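Local coordinates for apical membrane antigen 1-like protein, soluble form (Toxoplasma gondii, PDB 3ZLE) that may play a role in host cell invasion by the parasite, as an apical membrane antigen of the sporozoite stage, at residues A[72-77]-A[283-288]. Sequence-based numbering, arbitrary orientation.
Sequences DAPTSN and NDFWPV
The far end of the Phe285 ring meets Ala73 and Pro74, joining two extended loops of the AMA1 ectodomain, whose family belongs to the PAN clan. One loop runs between strands 55-59 and 103-104, the other between helix 253-262 and strand 303-308, so the contact ties together parts of the chain more than two hundred residues apart. The packed part is small and centres on one ring atom. Phe285 CG stands anti to its own carbonyl carbon (chi1 -67°), which carries the ring out toward segment 72-77. There Phe285 CZ lies 4.1 Å from Pro74 CD, the two side chains running past each other in opposing senses. The methyl of Ala73 approaches the ring obliquely, with its CB 4.3 Å from Phe285 CZ.

Beyond Pro74 the contact loosens: the CB atoms of Thr75 and Ser76 point away from segment 283-288, and both residues are exposed. The side chain of Asn77 touches Leu84 and Trp282, the latter directly preceding segment 283-288. Both loops have further partners. Asp72 forms a salt bridge with Lys99, while Trp286 stacks on Tyr144 and donates its indole N-H to the carbonyl of Ser161. Between the segments themselves, the closest approach is that of Pro74 O to Phe285 CZ, 3.6 Å, at the ring edge and in its plane.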
ATOM      1  N   ASP A  72     -17.404  -2.406  14.275  1.00 27.09           N
ATOM      2  CA  ASP A  72     -16.962  -2.687  15.600  1.00 26.68           C
ATOM      3  C   ASP A  72     -16.578  -4.124  15.724  1.00 31.12           C
ATOM      4  O   ASP A  72     -17.347  -5.008  15.357  1.00 39.38           O
ATOM      5  CB  ASP A  72     -18.079  -2.361  16.625  1.00 28.72           C
ATOM      6  CG  ASP A  72     -18.211  -0.893  16.876  1.00 31.56           C
ATOM      7  OD1 ASP A  72     -17.302  -0.155  16.466  1.00 41.52           O
ATOM      8  OD2 ASP A  72     -19.172  -0.471  17.561  1.00 42.40           O
ATOM      9  N   ALA A  73     -15.400  -4.368  16.271  1.00 31.87           N
ATOM     10  CA  ALA A  73     -14.998  -5.714  16.648  1.00 29.11           C
ATOM     11  C   ALA A  73     -15.752  -6.096  17.909  1.00 33.84           C
ATOM     12  O   ALA A  73     -16.197  -5.219  18.661  1.00 31.47           O
ATOM     13  CB  ALA A  73     -13.515  -5.747  16.901  1.00 29.42           C
ATOM     14  N   PRO A  74     -15.939  -7.404  18.131  1.00 30.56           N
ATOM     15  CA  PRO A  74     -16.712  -7.869  19.311  1.00 32.88           C
ATOM     16  C   PRO A  74     -16.023  -7.576  20.640  1.00 36.99           C
ATOM     17  O   PRO A  74     -14.789  -7.612  20.713  1.00 36.04           O
ATOM     18  CB  PRO A  74     -16.842  -9.387  19.102  1.00 33.59           C
ATOM     19  CG  PRO A  74     -15.851  -9.767  18.008  1.00 30.14           C
ATOM     20  CD  PRO A  74     -15.255  -8.495  17.409  1.00 29.98           C
ATOM     21  N   THR A  75     -16.815  -7.212  21.659  1.00 40.52           N
ATOM     22  CA  THR A  75     -16.303  -7.020  23.041  1.00 48.03           C
ATOM     23  C   THR A  75     -16.475  -8.280  23.903  1.00 49.76           C
ATOM     24  O   THR A  75     -15.852  -8.411  24.955  1.00 59.84           O
ATOM     25  CB  THR A  75     -17.019  -5.854  23.768  1.00 45.26           C
ATOM     26  OG1 THR A  75     -18.434  -5.960  23.544  1.00 41.94           O
ATOM     27  CG2 THR A  75     -16.526  -4.500  23.245  1.00 38.78           C
ATOM     28  N   SER A  76     -17.350  -9.180  23.475  1.00 51.01           N
ATOM     29  CA  SER A  76     -17.523 -10.457  24.158  1.00 50.55           C
ATOM     30  C   SER A  76     -17.854 -11.506  23.121  1.00 60.72           C
ATOM     31  O   SER A  76     -18.496 -11.207  22.104  1.00 59.47           O
ATOM     32  CB  SER A  76     -18.669 -10.381  25.177  1.00 42.61           C
ATOM     33  OG  SER A  76     -19.923 -10.360  24.519  1.00 41.60           O
ATOM     34  N   ASN A  77     -17.507 -12.752  23.420  1.00 60.18           N
ATOM     35  CA  ASN A  77     -17.989 -13.863  22.625  1.00 63.07           C
ATOM     36  C   ASN A  77     -19.494 -14.038  22.721  1.00 65.76           C
ATOM     37  O   ASN A  77     -20.128 -13.584  23.680  1.00 72.30           O
ATOM     38  CB  ASN A  77     -17.284 -15.163  22.999  1.00 56.24           C
ATOM     39  CG  ASN A  77     -17.308 -16.168  21.872  1.00 62.29           C
ATOM     40  OD1 ASN A  77     -17.806 -15.879  20.783  1.00 68.46           O
ATOM     41  ND2 ASN A  77     -16.720 -17.329  22.101  1.00 57.06           N
ATOM     42  N   ASN A 283     -10.995 -13.877  20.195  1.00 44.81           N
ATOM     43  CA  ASN A 283     -10.434 -12.592  20.542  1.00 42.19           C
ATOM     44  C   ASN A 283      -8.949 -12.509  20.322  1.00 40.77           C
ATOM     45  O   ASN A 283      -8.290 -11.653  20.877  1.00 45.14           O
ATOM     46  CB  ASN A 283     -10.811 -12.187  21.958  1.00 41.57           C
ATOM     47  CG  ASN A 283     -10.283 -13.156  23.014  1.00 49.28           C
ATOM     48  OD1 ASN A 283      -9.726 -14.205  22.699  1.00 46.71           O
ATOM     49  ND2 ASN A 283     -10.473 -12.805  24.272  1.00 44.70           N
ATOM     50  N   ASP A 284      -8.452 -13.338  19.422  1.00 38.63           N
ATOM     51  CA  ASP A 284      -7.090 -13.238  18.964  1.00 40.60           C
ATOM     52  C   ASP A 284      -6.940 -12.139  17.903  1.00 40.38           C
ATOM     53  O   ASP A 284      -6.717 -12.416  16.735  1.00 37.74           O
ATOM     54  CB  ASP A 284      -6.631 -14.601  18.425  1.00 52.48           C
ATOM     55  CG  ASP A 284      -6.460 -15.638  19.536  1.00 50.29           C
ATOM     56  OD1 ASP A 284      -6.379 -15.237  20.721  1.00 58.58           O
ATOM     57  OD2 ASP A 284      -6.343 -16.840  19.219  1.00 64.35           O
ATOM     58  N   PHE A 285      -7.017 -10.888  18.353  1.00 38.16           N
ATOM     59  CA  PHE A 285      -7.002  -9.746  17.469  1.00 34.55           C
ATOM     60  C   PHE A 285      -5.637  -9.487  16.868  1.00 32.38           C
ATOM     61  O   PHE A 285      -5.536  -8.772  15.903  1.00 34.79           O
ATOM     62  CB  PHE A 285      -7.517  -8.496  18.189  1.00 29.75           C
ATOM     63  CG  PHE A 285      -8.980  -8.559  18.564  1.00 28.37           C
ATOM     64  CD1 PHE A 285      -9.771  -9.643  18.185  1.00 28.65           C
ATOM     65  CD2 PHE A 285      -9.545  -7.574  19.355  1.00 25.61           C
ATOM     66  CE1 PHE A 285     -11.089  -9.733  18.590  1.00 29.20           C
ATOM     67  CE2 PHE A 285     -10.882  -7.631  19.714  1.00 31.19           C
ATOM     68  CZ  PHE A 285     -11.659  -8.716  19.333  1.00 30.55           C
ATOM     69  N   TRP A 286      -4.572  -9.960  17.527  1.00 37.90           N
ATOM     70  CA  TRP A 286      -3.213  -9.670  17.065  1.00 27.93           C
ATOM     71  C   TRP A 286      -2.443 -10.966  16.796  1.00 33.17           C
ATOM     72  O   TRP A 286      -2.421 -11.852  17.627  1.00 43.09           O
ATOM     73  CB  TRP A 286      -2.438  -8.780  18.079  1.00 32.24           C
ATOM     74  CG  TRP A 286      -3.212  -7.580  18.714  1.00 26.13           C
ATOM     75  CD1 TRP A 286      -4.289  -6.936  18.200  1.00 31.10           C
ATOM     76  CD2 TRP A 286      -2.870  -6.877  19.933  1.00 28.66           C
ATOM     77  NE1 TRP A 286      -4.693  -5.906  19.045  1.00 25.70           N
ATOM     78  CE2 TRP A 286      -3.877  -5.897  20.146  1.00 27.25           C
ATOM     79  CE3 TRP A 286      -1.915  -7.089  20.938  1.00 29.12           C
ATOM     80  CZ2 TRP A 286      -3.906  -5.083  21.275  1.00 30.37           C
ATOM     81  CZ3 TRP A 286      -1.926  -6.256  22.067  1.00 31.39           C
ATOM     82  CH2 TRP A 286      -2.917  -5.250  22.216  1.00 33.38           C
ATOM     83  N   PRO A 287      -1.738 -11.039  15.656  1.00 32.12           N
ATOM     84  CA  PRO A 287      -0.977 -12.223  15.300  1.00 38.05           C
ATOM     85  C   PRO A 287       0.172 -12.428  16.267  1.00 38.81           C
ATOM     86  O   PRO A 287       0.938 -11.493  16.516  1.00 40.77           O
ATOM     87  CB  PRO A 287      -0.437 -11.881  13.902  1.00 32.39           C
ATOM     88  CG  PRO A 287      -1.438 -10.917  13.355  1.00 31.43           C
ATOM     89  CD  PRO A 287      -1.853 -10.095  14.529  1.00 28.07           C
ATOM     90  N   VAL A 288       0.324 -13.643  16.793  1.00 36.68           N
ATOM     91  CA  VAL A 288       1.438 -13.860  17.709  1.00 34.75           C
ATOM     92  C   VAL A 288       2.773 -13.935  16.978  1.00 36.30           C
ATOM     93  O   VAL A 288       2.851 -14.421  15.840  1.00 34.81           O
ATOM     94  CB  VAL A 288       1.205 -14.985  18.797  1.00 37.96           C
ATOM     95  CG1 VAL A 288      -0.149 -15.664  18.663  1.00 28.99           C
ATOM     96  CG2 VAL A 288       2.367 -15.971  18.877  1.00 30.63           C
TER